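Local coordinates for oxysterol-binding protein homolog 3 (Saccharomyces cerevisiae, PDB 4INQ) that carries lipids, sterols among them, between membranes in a hydrophobic pocket, in directional transport coupled to phosphoinositides, and binds them through its OSBP-related domain, at residues T113-K118 with R213-V218; E142-R147 with V359-F364; F154-D159 with K188-G193. One frame throughout, in Å; residues are numbered along the deposited sequence.

Interaction 1: residues T113-K118 with R213-V218; sequences TRTLRK and RYMEPV. With PIF ((2R)-3-{[(S)-hydroxy{[(1R,2R,3R,4R,5S,6R)-2,3,5,6-tetrahydroxy-4-(phosphonooxy)cyclohexyl]oxy}phosphoryl]oxy}propane-1,2-diyl dioctanoate), chain B.
In the OSBP-related domain, the 3-10 turn through T113-T115 leads into strand 118-120 beside the bound phosphoinositide, and here T115 and L116 pack against R213 and M215 at the start of strand 214-225. T115 directs its CB toward the strand. Its methyl CG2 lies 3.7 Å from SD of M215, the two side chains sliding past each other in opposite directions. The hydroxyl of T115 is hydrogen-bonded back to K112 O within its own turn, which fixes its rotation and keeps CG2 turned to the sulfur. On the other flank, CD2 of L116 rests 3.9 Å from CB of R213 and also touches its CD. R213 is extended about CB-CG and bends at the next bond (chi3 56°), which brings the guanidinium over the turn. L116 CA lies over one face of that group, displaced toward its rim, and NH2 stands 3.0 Å from T115 O, which lies oblique to the guanidinium plane. R213 NE is buried by the contact without a hydrogen-bond partner in the model. Cut back to an alanine, R213 would probably strip L116 of the CD contact and the guanidinium over its CA, and leave T115 O without the positive group beside it. Two residues beyond L116, K118 turns away from this packing to the ligand: its chain is extended until a last bend (chi4 62°) directs NZ to the phosphodiester oxygen O12 of PIF, a hydrogen bond of 2.6 Å. Its CD meanwhile lies 3.8 Å from glycerol carbon C9. The chemistry is thus divided, with methyls, sulfur and the aliphatic part of an arginine joining turn to strand, while the ammonium group of K118 would offset the negative charge of the lipid phosphate.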
loop_
_atom_site.group_PDB
_atom_site.type_symbol
_atom_site.label_atom_id
_atom_site.label_comp_id
_atom_site.label_asym_id
_atom_site.label_seq_id
_atom_site.Cartn_x
_atom_site.Cartn_y
_atom_site.Cartn_z
ATOM N N THR A 113 -15.217 6.691 -3.360
ATOM C CA THR A 113 -14.863 7.681 -2.355
ATOM C C THR A 113 -13.367 7.597 -2.010
ATOM O O THR A 113 -12.725 8.612 -1.730
ATOM C CB THR A 113 -15.684 7.472 -1.057
ATOM O OG1 THR A 113 -17.075 7.367 -1.382
ATOM C CG2 THR A 113 -15.482 8.641 -0.092
ATOM N N ARG A 114 -12.814 6.387 -2.034
ATOM C CA ARG A 114 -11.407 6.192 -1.697
ATOM C C ARG A 114 -10.471 6.949 -2.652
ATOM O O ARG A 114 -9.333 7.263 -2.302
ATOM C CB ARG A 114 -11.073 4.694 -1.707
ATOM C CG ARG A 114 -9.732 4.325 -1.074
ATOM C CD ARG A 114 -9.709 4.609 0.430
ATOM N NE ARG A 114 -8.350 4.651 0.979
ATOM C CZ ARG A 114 -7.617 3.589 1.313
ATOM N NH1 ARG A 114 -8.090 2.365 1.172
ATOM N NH2 ARG A 114 -6.390 3.754 1.788
ATOM N N THR A 115 -10.954 7.272 -3.846
ATOM C CA THR A 115 -10.115 7.966 -4.818
ATOM C C THR A 115 -10.129 9.495 -4.708
ATOM O O THR A 115 -9.427 10.180 -5.459
ATOM C CB THR A 115 -10.512 7.583 -6.259
ATOM O OG1 THR A 115 -11.779 8.170 -6.577
ATOM C CG2 THR A 115 -10.625 6.070 -6.400
ATOM N N LEU A 116 -10.907 10.025 -3.768
ATOM C CA LEU A 116 -11.026 11.471 -3.585
ATOM C C LEU A 116 -9.951 12.108 -2.719
ATOM O O LEU A 116 -9.784 13.329 -2.735
ATOM C CB LEU A 116 -12.384 11.811 -2.972
ATOM C CG LEU A 116 -13.618 11.378 -3.754
ATOM C CD1 LEU A 116 -14.863 11.726 -2.958
ATOM C CD2 LEU A 116 -13.618 12.066 -5.120
ATOM N N ARG A 117 -9.236 11.293 -1.952
ATOM C CA ARG A 117 -8.201 11.804 -1.069
ATOM C C ARG A 117 -6.947 10.929 -1.096
ATOM O O ARG A 117 -6.968 9.800 -1.595
ATOM C CB ARG A 117 -8.751 11.897 0.357
ATOM C CG ARG A 117 -9.984 12.800 0.524
ATOM C CD ARG A 117 -10.403 12.814 1.988
ATOM N NE ARG A 117 -11.519 13.697 2.329
ATOM C CZ ARG A 117 -12.808 13.426 2.125
ATOM N NH1 ARG A 117 -13.188 12.283 1.562
ATOM N NH2 ARG A 117 -13.728 14.295 2.518
ATOM N N LYS A 118 -5.852 11.451 -0.557
ATOM C CA LYS A 118 -4.591 10.711 -0.546
ATOM C C LYS A 118 -4.064 10.505 0.875
ATOM O O LYS A 118 -4.497 11.181 1.813
ATOM C CB LYS A 118 -3.537 11.462 -1.361
ATOM C CG LYS A 118 -3.037 12.720 -0.681
ATOM C CD LYS A 118 -1.990 13.421 -1.521
ATOM C CE LYS A 118 -1.325 14.536 -0.731
ATOM N NZ LYS A 118 -0.618 13.973 0.456
ATOM N N ARG A 213 -14.988 11.384 -9.566
ATOM C CA ARG A 213 -13.662 10.795 -9.732
ATOM C C ARG A 213 -13.629 9.300 -9.436
ATOM O O ARG A 213 -14.405 8.800 -8.625
ATOM C CB ARG A 213 -12.652 11.513 -8.825
ATOM C CG ARG A 213 -12.314 12.929 -9.277
ATOM C CD ARG A 213 -11.688 13.756 -8.160
ATOM N NE ARG A 213 -10.504 13.123 -7.589
ATOM C CZ ARG A 213 -9.769 13.659 -6.618
ATOM N NH1 ARG A 213 -10.098 14.841 -6.110
ATOM N NH2 ARG A 213 -8.713 13.007 -6.148
ATOM N N TYR A 214 -12.726 8.592 -10.107
ATOM C CA TYR A 214 -12.571 7.162 -9.889
ATOM C C TYR A 214 -11.278 6.651 -10.501
ATOM O O TYR A 214 -10.643 7.339 -11.294
ATOM C CB TYR A 214 -13.777 6.397 -10.443
ATOM C CG TYR A 214 -13.847 6.276 -11.943
ATOM C CD1 TYR A 214 -13.133 5.286 -12.616
ATOM C CD2 TYR A 214 -14.668 7.118 -12.692
ATOM C CE1 TYR A 214 -13.242 5.131 -13.996
ATOM C CE2 TYR A 214 -14.781 6.972 -14.079
ATOM C CZ TYR A 214 -14.069 5.975 -14.721
ATOM O OH TYR A 214 -14.203 5.801 -16.081
ATOM N N MET A 215 -10.882 5.448 -10.107
ATOM C CA MET A 215 -9.658 4.836 -10.604
ATOM C C MET A 215 -9.932 3.458 -11.183
ATOM O O MET A 215 -10.785 2.721 -10.693
ATOM C CB MET A 215 -8.636 4.696 -9.475
ATOM C CG MET A 215 -7.899 5.973 -9.102
ATOM S SD MET A 215 -7.083 5.799 -7.493
ATOM C CE MET A 215 -5.976 4.410 -7.819
ATOM N N GLU A 216 -9.196 3.116 -12.227
ATOM C CA GLU A 216 -9.338 1.820 -12.860
ATOM C C GLU A 216 -7.970 1.423 -13.387
ATOM O O GLU A 216 -7.198 2.273 -13.838
ATOM C CB GLU A 216 -10.343 1.894 -14.015
ATOM C CG GLU A 216 -9.771 2.439 -15.321
ATOM C CD GLU A 216 -10.851 2.817 -16.328
ATOM O OE1 GLU A 216 -10.493 3.095 -17.494
ATOM O OE2 GLU A 216 -12.045 2.848 -15.953
ATOM N N PRO A 217 -7.636 0.130 -13.315
ATOM C CA PRO A 217 -6.340 -0.336 -13.807
ATOM C C PRO A 217 -6.331 -0.325 -15.336
ATOM O O PRO A 217 -7.394 -0.367 -15.968
ATOM C CB PRO A 217 -6.251 -1.744 -13.237
ATOM C CG PRO A 217 -7.682 -2.193 -13.266
ATOM C CD PRO A 217 -8.424 -0.983 -12.761
ATOM N N VAL A 218 -5.141 -0.256 -15.928
ATOM C CA VAL A 218 -5.018 -0.252 -17.383
ATOM C C VAL A 218 -3.872 -1.132 -17.867
ATOM O O VAL A 218 -2.978 -1.504 -17.095
ATOM C CB VAL A 218 -4.810 1.179 -17.935
ATOM C CG1 VAL A 218 -5.979 2.062 -17.532
ATOM C CG2 VAL A 218 -3.503 1.763 -17.428
HETATM C C1 PIF B . 4.440 17.423 1.673
HETATM O O1 PIF B . 3.412 16.500 1.307
HETATM P P1 PIF B . 2.055 16.878 0.514
HETATM C C2 PIF B . 5.069 18.102 0.405
HETATM O O2 PIF B . 5.640 17.089 -0.449
HETATM C C3 PIF B . 6.181 19.104 0.875
HETATM O O3 PIF B . 6.786 19.748 -0.250
HETATM C C4 PIF B . 7.274 18.369 1.693
HETATM O O4 PIF B . 8.256 19.291 2.160
HETATM P P4 PIF B . 9.585 19.726 1.385
HETATM C C5 PIF B . 6.652 17.669 2.903
HETATM O O5 PIF B . 7.666 16.995 3.629
HETATM C C6 PIF B . 5.556 16.674 2.470
HETATM O O6 PIF B . 5.028 16.049 3.627
HETATM C C7 PIF B . 1.960 16.708 -2.225
HETATM C C8 PIF B . 2.119 15.626 -3.349
HETATM C C9 PIF B . 1.372 14.314 -3.052
HETATM C C10 PIF B . 1.741 12.069 -3.763
HETATM C C11 PIF B . 0.543 11.103 -3.916
HETATM O O11 PIF B . 1.717 18.313 0.496
HETATM C C12 PIF B . 0.882 9.681 -3.461
HETATM O O12 PIF B . 0.899 16.003 1.214
HETATM C C13 PIF B . -0.274 8.712 -3.739
HETATM O O13 PIF B . 2.158 16.140 -0.932
HETATM C C14 PIF B . 0.129 7.258 -3.445
HETATM O O14 PIF B . 1.696 16.273 -4.627
HETATM C C15 PIF B . -0.789 6.260 -4.161
HETATM O O15 PIF B . 1.592 13.394 -4.139
HETATM C C16 PIF B . -0.056 4.969 -4.568
HETATM O O16 PIF B . 2.820 11.656 -3.313
HETATM C C17 PIF B . -0.232 4.643 -6.065
HETATM O O17 PIF B . 3.403 15.577 -5.972
HETATM C C18 PIF B . 2.227 15.915 -5.859
HETATM C C19 PIF B . 1.359 15.919 -7.110
HETATM C C20 PIF B . 0.828 14.518 -7.409
HETATM C C21 PIF B . -0.705 14.459 -7.293
HETATM C C22 PIF B . -1.205 13.153 -7.263
HETATM C C23 PIF B . -2.165 12.677 -6.353
HETATM C C24 PIF B . -2.636 11.353 -6.276
HETATM C C25 PIF B . -3.706 11.286 -5.371
HETATM O O41 PIF B . 10.782 19.746 2.434
HETATM O O42 PIF B . 9.347 21.049 0.726
HETATM O O43 PIF B . 9.957 18.536 0.335
#

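Interaction 2: residues E142-R147 with V359-F364; sequences EKVSHR and VEPKYF. With PIF ((2R)-3-{[(S)-hydroxy{[(1R,2R,3R,4R,5S,6R)-2,3,5,6-tetrahydroxy-4-(phosphonooxy)cyclohexyl]oxy}phosphoryl]oxy}propane-1,2-diyl dioctanoate), chain B.
E142 holds CG anti to its own N (chi1 174°) and stays extended beyond it, which carries the carboxylate from strand 137-145 across to the backbone of P361, K362 and Y363. This belongs to the beta-bulge region leading to the phosphoinositide-binding H146 and R147, a classic beta bulge in which V144 and S145 lie opposite V150 of the next strand. Each carboxylate oxygen takes one backbone N-H of the irregular 359-364 segment. OE2 receives K362 N at 2.8 Å on its syn side, 26° out of the carboxylate plane, and OE1 receives Y363 N at 2.9 Å through its syn lone pair. A buried negative group is thereby satisfied by two consecutive amides, which also fixes its plane. OE1 further lies at the edge of the F364 ring, near CD2. V144 adds the apolar part: CG1 touches P361 CB at 3.9 Å and F364 CB equally closely, crossing both side chains at about a right angle, with W372 packed alongside all three. Past the bulge the chain reaches the inositol headgroup, where H146 NE2 shares a hydrogen bond with O5 of PIF and R147 NH1 comes within 2.7 Å of its 4-phosphate oxygen O43.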
loop_
_atom_site.group_PDB
_atom_site.type_symbol
_atom_site.label_atom_id
_atom_site.label_comp_id
_atom_site.label_asym_id
_atom_site.label_seq_id
_atom_site.Cartn_x
_atom_site.Cartn_y
_atom_site.Cartn_z
ATOM N N GLU A 142 9.426 1.549 6.400
ATOM C CA GLU A 142 10.092 2.799 6.752
ATOM C C GLU A 142 10.349 3.649 5.514
ATOM O O GLU A 142 10.597 3.114 4.433
ATOM C CB GLU A 142 11.424 2.472 7.463
ATOM C CG GLU A 142 12.344 3.664 7.776
ATOM C CD GLU A 142 13.543 3.275 8.660
ATOM O OE1 GLU A 142 14.091 2.163 8.484
ATOM O OE2 GLU A 142 13.952 4.089 9.524
ATOM N N LYS A 143 10.258 4.969 5.662
ATOM C CA LYS A 143 10.545 5.865 4.544
ATOM C C LYS A 143 12.075 5.997 4.526
ATOM O O LYS A 143 12.663 6.594 5.422
ATOM C CB LYS A 143 9.914 7.245 4.750
ATOM C CG LYS A 143 10.140 8.178 3.566
ATOM C CD LYS A 143 9.313 9.456 3.651
ATOM C CE LYS A 143 9.411 10.247 2.345
ATOM N NZ LYS A 143 8.725 11.571 2.418
ATOM N N VAL A 144 12.710 5.435 3.507
ATOM C CA VAL A 144 14.162 5.460 3.421
ATOM C C VAL A 144 14.722 6.616 2.605
ATOM O O VAL A 144 15.935 6.800 2.532
ATOM C CB VAL A 144 14.698 4.114 2.866
ATOM C CG1 VAL A 144 14.379 3.001 3.856
ATOM C CG2 VAL A 144 14.066 3.807 1.511
ATOM N N SER A 145 13.842 7.399 2.001
ATOM C CA SER A 145 14.275 8.551 1.225
ATOM C C SER A 145 13.126 9.532 1.072
ATOM O O SER A 145 11.967 9.134 0.970
ATOM C CB SER A 145 14.779 8.117 -0.154
ATOM O OG SER A 145 15.024 9.249 -0.968
ATOM N N HIS A 146 13.450 10.815 1.058
ATOM C CA HIS A 146 12.438 11.849 0.915
ATOM C C HIS A 146 12.345 12.337 -0.529
ATOM O O HIS A 146 11.250 12.544 -1.049
ATOM C CB HIS A 146 12.761 13.033 1.826
ATOM C CG HIS A 146 11.693 14.082 1.853
ATOM N ND1 HIS A 146 11.945 15.410 1.583
ATOM C CD2 HIS A 146 10.373 14.002 2.146
ATOM C CE1 HIS A 146 10.828 16.104 1.711
ATOM N NE2 HIS A 146 9.859 15.272 2.052
ATOM N N ARG A 147 13.497 12.527 -1.165
ATOM C CA ARG A 147 13.539 13.002 -2.543
ATOM C C ARG A 147 14.562 12.215 -3.360
ATOM O O ARG A 147 15.766 12.365 -3.174
ATOM C CB ARG A 147 13.891 14.491 -2.563
ATOM C CG ARG A 147 12.943 15.347 -1.738
ATOM C CD ARG A 147 11.755 15.805 -2.563
ATOM N NE ARG A 147 12.060 17.041 -3.271
ATOM C CZ ARG A 147 12.173 18.227 -2.681
ATOM N NH1 ARG A 147 12.000 18.340 -1.371
ATOM N NH2 ARG A 147 12.473 19.301 -3.398
ATOM N N VAL A 359 17.701 12.873 9.348
ATOM C CA VAL A 359 17.529 11.636 10.121
ATOM C C VAL A 359 17.665 10.455 9.173
ATOM O O VAL A 359 16.931 10.351 8.195
ATOM C CB VAL A 359 16.144 11.527 10.799
ATOM C CG1 VAL A 359 15.966 10.123 11.364
ATOM C CG2 VAL A 359 16.023 12.541 11.928
ATOM N N GLU A 360 18.590 9.556 9.475
ATOM C CA GLU A 360 18.821 8.406 8.612
ATOM C C GLU A 360 17.991 7.180 8.960
ATOM O O GLU A 360 17.829 6.846 10.128
ATOM C CB GLU A 360 20.301 8.031 8.641
ATOM C CG GLU A 360 21.227 9.223 8.670
ATOM C CD GLU A 360 22.615 8.881 8.177
ATOM O OE1 GLU A 360 22.805 8.832 6.944
ATOM O OE2 GLU A 360 23.511 8.651 9.018
ATOM N N PRO A 361 17.466 6.484 7.937
ATOM C CA PRO A 361 16.653 5.281 8.152
ATOM C C PRO A 361 17.432 4.286 9.008
ATOM O O PRO A 361 18.655 4.187 8.897
ATOM C CB PRO A 361 16.393 4.778 6.731
ATOM C CG PRO A 361 17.575 5.277 5.970
ATOM C CD PRO A 361 17.745 6.672 6.504
ATOM N N LYS A 362 16.719 3.546 9.849
ATOM C CA LYS A 362 17.363 2.611 10.758
ATOM C C LYS A 362 17.203 1.111 10.489
ATOM O O LYS A 362 18.098 0.340 10.820
ATOM C CB LYS A 362 16.876 2.886 12.184
ATOM C CG LYS A 362 16.989 4.336 12.656
ATOM C CD LYS A 362 18.431 4.740 12.935
ATOM C CE LYS A 362 18.502 6.050 13.725
ATOM N NZ LYS A 362 17.776 7.182 13.068
ATOM N N TYR A 363 16.090 0.692 9.892
ATOM C CA TYR A 363 15.849 -0.740 9.701
ATOM C C TYR A 363 16.028 -1.343 8.315
ATOM O O TYR A 363 15.793 -2.534 8.122
ATOM C CB TYR A 363 14.453 -1.068 10.240
ATOM C CG TYR A 363 14.189 -0.326 11.525
ATOM C CD1 TYR A 363 15.018 -0.506 12.633
ATOM C CD2 TYR A 363 13.181 0.634 11.603
ATOM C CE1 TYR A 363 14.854 0.258 13.782
ATOM C CE2 TYR A 363 13.007 1.405 12.746
ATOM C CZ TYR A 363 13.847 1.213 13.829
ATOM O OH TYR A 363 13.686 1.983 14.951
ATOM N N PHE A 364 16.447 -0.522 7.361
ATOM C CA PHE A 364 16.681 -0.967 5.993
ATOM C C PHE A 364 17.971 -0.307 5.526
ATOM O O PHE A 364 18.295 0.798 5.952
ATOM C CB PHE A 364 15.530 -0.538 5.080
ATOM C CG PHE A 364 14.218 -1.225 5.378
ATOM C CD1 PHE A 364 13.873 -2.406 4.733
ATOM C CD2 PHE A 364 13.321 -0.675 6.295
ATOM C CE1 PHE A 364 12.648 -3.035 4.991
ATOM C CE2 PHE A 364 12.101 -1.291 6.561
ATOM C CZ PHE A 364 11.762 -2.476 5.907
HETATM C C1 PIF B . 4.440 17.423 1.673
HETATM O O1 PIF B . 3.412 16.500 1.307
HETATM P P1 PIF B . 2.055 16.878 0.514
HETATM C C2 PIF B . 5.069 18.102 0.405
HETATM O O2 PIF B . 5.640 17.089 -0.449
HETATM C C3 PIF B . 6.181 19.104 0.875
HETATM O O3 PIF B . 6.786 19.748 -0.250
HETATM C C4 PIF B . 7.274 18.369 1.693
HETATM O O4 PIF B . 8.256 19.291 2.160
HETATM P P4 PIF B . 9.585 19.726 1.385
HETATM C C5 PIF B . 6.652 17.669 2.903
HETATM O O5 PIF B . 7.666 16.995 3.629
HETATM C C6 PIF B . 5.556 16.674 2.470
HETATM O O6 PIF B . 5.028 16.049 3.627
HETATM C C7 PIF B . 1.960 16.708 -2.225
HETATM C C8 PIF B . 2.119 15.626 -3.349
HETATM C C9 PIF B . 1.372 14.314 -3.052
HETATM C C10 PIF B . 1.741 12.069 -3.763
HETATM C C11 PIF B . 0.543 11.103 -3.916
HETATM O O11 PIF B . 1.717 18.313 0.496
HETATM C C12 PIF B . 0.882 9.681 -3.461
HETATM O O12 PIF B . 0.899 16.003 1.214
HETATM C C13 PIF B . -0.274 8.712 -3.739
HETATM O O13 PIF B . 2.158 16.140 -0.932
HETATM C C14 PIF B . 0.129 7.258 -3.445
HETATM O O14 PIF B . 1.696 16.273 -4.627
HETATM C C15 PIF B . -0.789 6.260 -4.161
HETATM O O15 PIF B . 1.592 13.394 -4.139
HETATM C C16 PIF B . -0.056 4.969 -4.568
HETATM O O16 PIF B . 2.820 11.656 -3.313
HETATM C C17 PIF B . -0.232 4.643 -6.065
HETATM O O17 PIF B . 3.403 15.577 -5.972
HETATM C C18 PIF B . 2.227 15.915 -5.859
HETATM C C19 PIF B . 1.359 15.919 -7.110
HETATM C C20 PIF B . 0.828 14.518 -7.409
HETATM C C21 PIF B . -0.705 14.459 -7.293
HETATM C C22 PIF B . -1.205 13.153 -7.263
HETATM C C23 PIF B . -2.165 12.677 -6.353
HETATM C C24 PIF B . -2.636 11.353 -6.276
HETATM C C25 PIF B . -3.706 11.286 -5.371
HETATM O O41 PIF B . 10.782 19.746 2.434
HETATM O O42 PIF B . 9.347 21.049 0.726
HETATM O O43 PIF B . 9.957 18.536 0.335
#

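Interaction 3: residues F154-D159 with K188-G193; sequences FAEHLD and KFKTTG
The imidazole of H157, the residue whose carbonyl faces K190, receives D159 N at its edge: the amide lies almost in the ring plane and bonds ND1 at 2.8 Å, nearly straight (176°), while W160 stacks on the ring. On the second segment the ring of F189 meets that of F196 with the planes at about 45°; at the start of the first, F154 stacks with Y374 outside the contact. The bond to ND1 ties the turn of a beta hairpin to its own strand, since residues 158 and 159 connect strands 150-157 and 160-172 of an antiparallel meander. Strand 177-189 pairs with the other side of strand 160-172, so at this end the hairpin turn reaches over to the turn that follows F189. The crossing bond is K190 N to D159 O, at 2.8 Å, with the donor 57° out of the carbonyl plane and hence not on a lone pair. From there the extended K190 chain runs back along the hairpin turn: CD lies 3.4 Å from L158 O, and NZ makes a weak hydrogen bond of 3.3 Å to H157 O. The ammonium group stops 4.1 Å from E156 OE1, too far for a salt bridge, whereas OE2 of that glutamate has R138 as its salt-bridge partner. Beyond K190, the methyl CG2 of T191 leans obliquely on D159 CB at 3.7 Å.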
loop_
_atom_site.group_PDB
_atom_site.type_symbol
_atom_site.label_atom_id
_atom_site.label_comp_id
_atom_site.label_asym_id
_atom_site.label_seq_id
_atom_site.Cartn_x
_atom_site.Cartn_y
_atom_site.Cartn_z
ATOM N N PHE A 154 8.980 -4.972 4.389
ATOM C CA PHE A 154 9.408 -6.349 4.588
ATOM C C PHE A 154 8.339 -7.078 5.410
ATOM O O PHE A 154 8.164 -6.807 6.603
ATOM C CB PHE A 154 10.752 -6.412 5.314
ATOM C CG PHE A 154 11.267 -7.815 5.492
ATOM C CD1 PHE A 154 11.467 -8.638 4.386
ATOM C CD2 PHE A 154 11.530 -8.321 6.760
ATOM C CE1 PHE A 154 11.922 -9.947 4.540
ATOM C CE2 PHE A 154 11.985 -9.627 6.923
ATOM C CZ PHE A 154 12.180 -10.441 5.810
ATOM N N ALA A 155 7.620 -7.991 4.767
ATOM C CA ALA A 155 6.569 -8.748 5.443
ATOM C C ALA A 155 7.022 -10.178 5.725
ATOM O O ALA A 155 7.670 -10.811 4.891
ATOM C CB ALA A 155 5.303 -8.767 4.594
ATOM N N GLU A 156 6.661 -10.691 6.895
ATOM C CA GLU A 156 7.057 -12.040 7.258
ATOM C C GLU A 156 5.943 -12.927 7.771
ATOM O O GLU A 156 5.095 -12.506 8.552
ATOM C CB GLU A 156 8.151 -12.003 8.317
ATOM C CG GLU A 156 9.382 -11.239 7.920
ATOM C CD GLU A 156 10.448 -11.324 8.980
ATOM O OE1 GLU A 156 11.052 -12.410 9.118
ATOM O OE2 GLU A 156 10.666 -10.308 9.677
ATOM N N HIS A 157 5.992 -14.175 7.322
ATOM C CA HIS A 157 5.056 -15.218 7.701
ATOM C C HIS A 157 5.944 -16.448 7.861
ATOM O O HIS A 157 7.079 -16.468 7.381
ATOM C CB HIS A 157 4.029 -15.435 6.583
ATOM C CG HIS A 157 3.008 -16.493 6.881
ATOM N ND1 HIS A 157 3.284 -17.843 6.801
ATOM C CD2 HIS A 157 1.709 -16.396 7.251
ATOM C CE1 HIS A 157 2.198 -18.532 7.104
ATOM N NE2 HIS A 157 1.228 -17.678 7.381
ATOM N N LEU A 158 5.432 -17.459 8.544
ATOM C CA LEU A 158 6.169 -18.697 8.758
ATOM C C LEU A 158 6.565 -19.348 7.434
ATOM O O LEU A 158 7.671 -19.880 7.298
ATOM C CB LEU A 158 5.300 -19.673 9.552
ATOM C CG LEU A 158 5.801 -20.209 10.895
ATOM C CD1 LEU A 158 4.645 -20.887 11.615
ATOM C CD2 LEU A 158 6.948 -21.191 10.683
ATOM N N ASP A 159 5.665 -19.286 6.454
ATOM C CA ASP A 159 5.909 -19.914 5.162
ATOM C C ASP A 159 6.275 -19.015 3.993
ATOM O O ASP A 159 6.439 -19.488 2.873
ATOM C CB ASP A 159 4.696 -20.765 4.787
ATOM C CG ASP A 159 4.284 -21.697 5.909
ATOM O OD1 ASP A 159 5.179 -22.368 6.476
ATOM O OD2 ASP A 159 3.073 -21.754 6.219
ATOM N N LYS A 188 8.842 -14.572 -1.644
ATOM C CA LYS A 188 9.654 -15.761 -1.464
ATOM C C LYS A 188 8.952 -16.772 -0.573
ATOM O O LYS A 188 8.539 -16.456 0.544
ATOM C CB LYS A 188 11.000 -15.391 -0.842
ATOM C CG LYS A 188 11.803 -16.588 -0.347
ATOM C CD LYS A 188 13.000 -16.151 0.491
ATOM C CE LYS A 188 13.744 -17.350 1.065
ATOM N NZ LYS A 188 14.796 -16.958 2.047
ATOM N N PHE A 189 8.805 -17.984 -1.094
ATOM C CA PHE A 189 8.201 -19.090 -0.367
ATOM C C PHE A 189 9.270 -19.621 0.586
ATOM O O PHE A 189 10.305 -20.106 0.136
ATOM C CB PHE A 189 7.817 -20.209 -1.343
ATOM C CG PHE A 189 6.483 -20.021 -2.007
ATOM C CD1 PHE A 189 5.889 -18.764 -2.091
ATOM C CD2 PHE A 189 5.817 -21.112 -2.562
ATOM C CE1 PHE A 189 4.654 -18.599 -2.715
ATOM C CE2 PHE A 189 4.586 -20.960 -3.188
ATOM C CZ PHE A 189 4.001 -19.699 -3.264
ATOM N N LYS A 190 9.043 -19.528 1.890
ATOM C CA LYS A 190 10.028 -20.022 2.848
ATOM C C LYS A 190 9.974 -21.538 2.877
ATOM O O LYS A 190 10.881 -22.194 3.380
ATOM C CB LYS A 190 9.751 -19.488 4.256
ATOM C CG LYS A 190 10.143 -18.033 4.507
ATOM C CD LYS A 190 9.925 -17.730 5.981
ATOM C CE LYS A 190 10.492 -16.406 6.415
ATOM N NZ LYS A 190 10.359 -16.287 7.893
ATOM N N THR A 191 8.894 -22.090 2.334
ATOM C CA THR A 191 8.717 -23.535 2.300
ATOM C C THR A 191 9.690 -24.185 1.332
ATOM O O THR A 191 10.346 -25.158 1.679
ATOM C CB THR A 191 7.287 -23.915 1.878
ATOM O OG1 THR A 191 6.976 -23.287 0.630
ATOM C CG2 THR A 191 6.285 -23.477 2.930
ATOM N N THR A 192 9.794 -23.635 0.126
ATOM C CA THR A 192 10.678 -24.188 -0.895
ATOM C C THR A 192 11.687 -23.193 -1.471
ATOM O O THR A 192 12.510 -23.557 -2.313
ATOM C CB THR A 192 9.865 -24.734 -2.061
ATOM O OG1 THR A 192 9.187 -23.647 -2.713
ATOM C CG2 THR A 192 8.844 -25.748 -1.560
ATOM N N GLY A 193 11.615 -21.939 -1.040
ATOM C CA GLY A 193 12.543 -20.940 -1.545
ATOM C C GLY A 193 12.223 -20.420 -2.938
ATOM O O GLY A 193 13.011 -19.670 -3.521
#

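Overall arrangement
Interactions 1 and 2 approach the same lipid from different places: their centres are 28 Å apart and their nearest atoms about 10 Å, yet 113-118 supplies K118 for the phosphodiester and 142-147 supplies H146 and R147 for the inositol end. S58, E346 and R350 also bind the ligand. Interaction 3 lies away from this site, with its centre 32 Å from that of interaction 1 and 24 Å from that of interaction 2. It touches the latter through F364 CE1 and F154 CB, 3.9 Å apart; separately, strands 137-145 and 150-157, which carry the first segments of the two interactions, are neighbours. Along the chain, interaction 3 is nested within the loops closed by both others, whereas interactions 1 and 2 interleave.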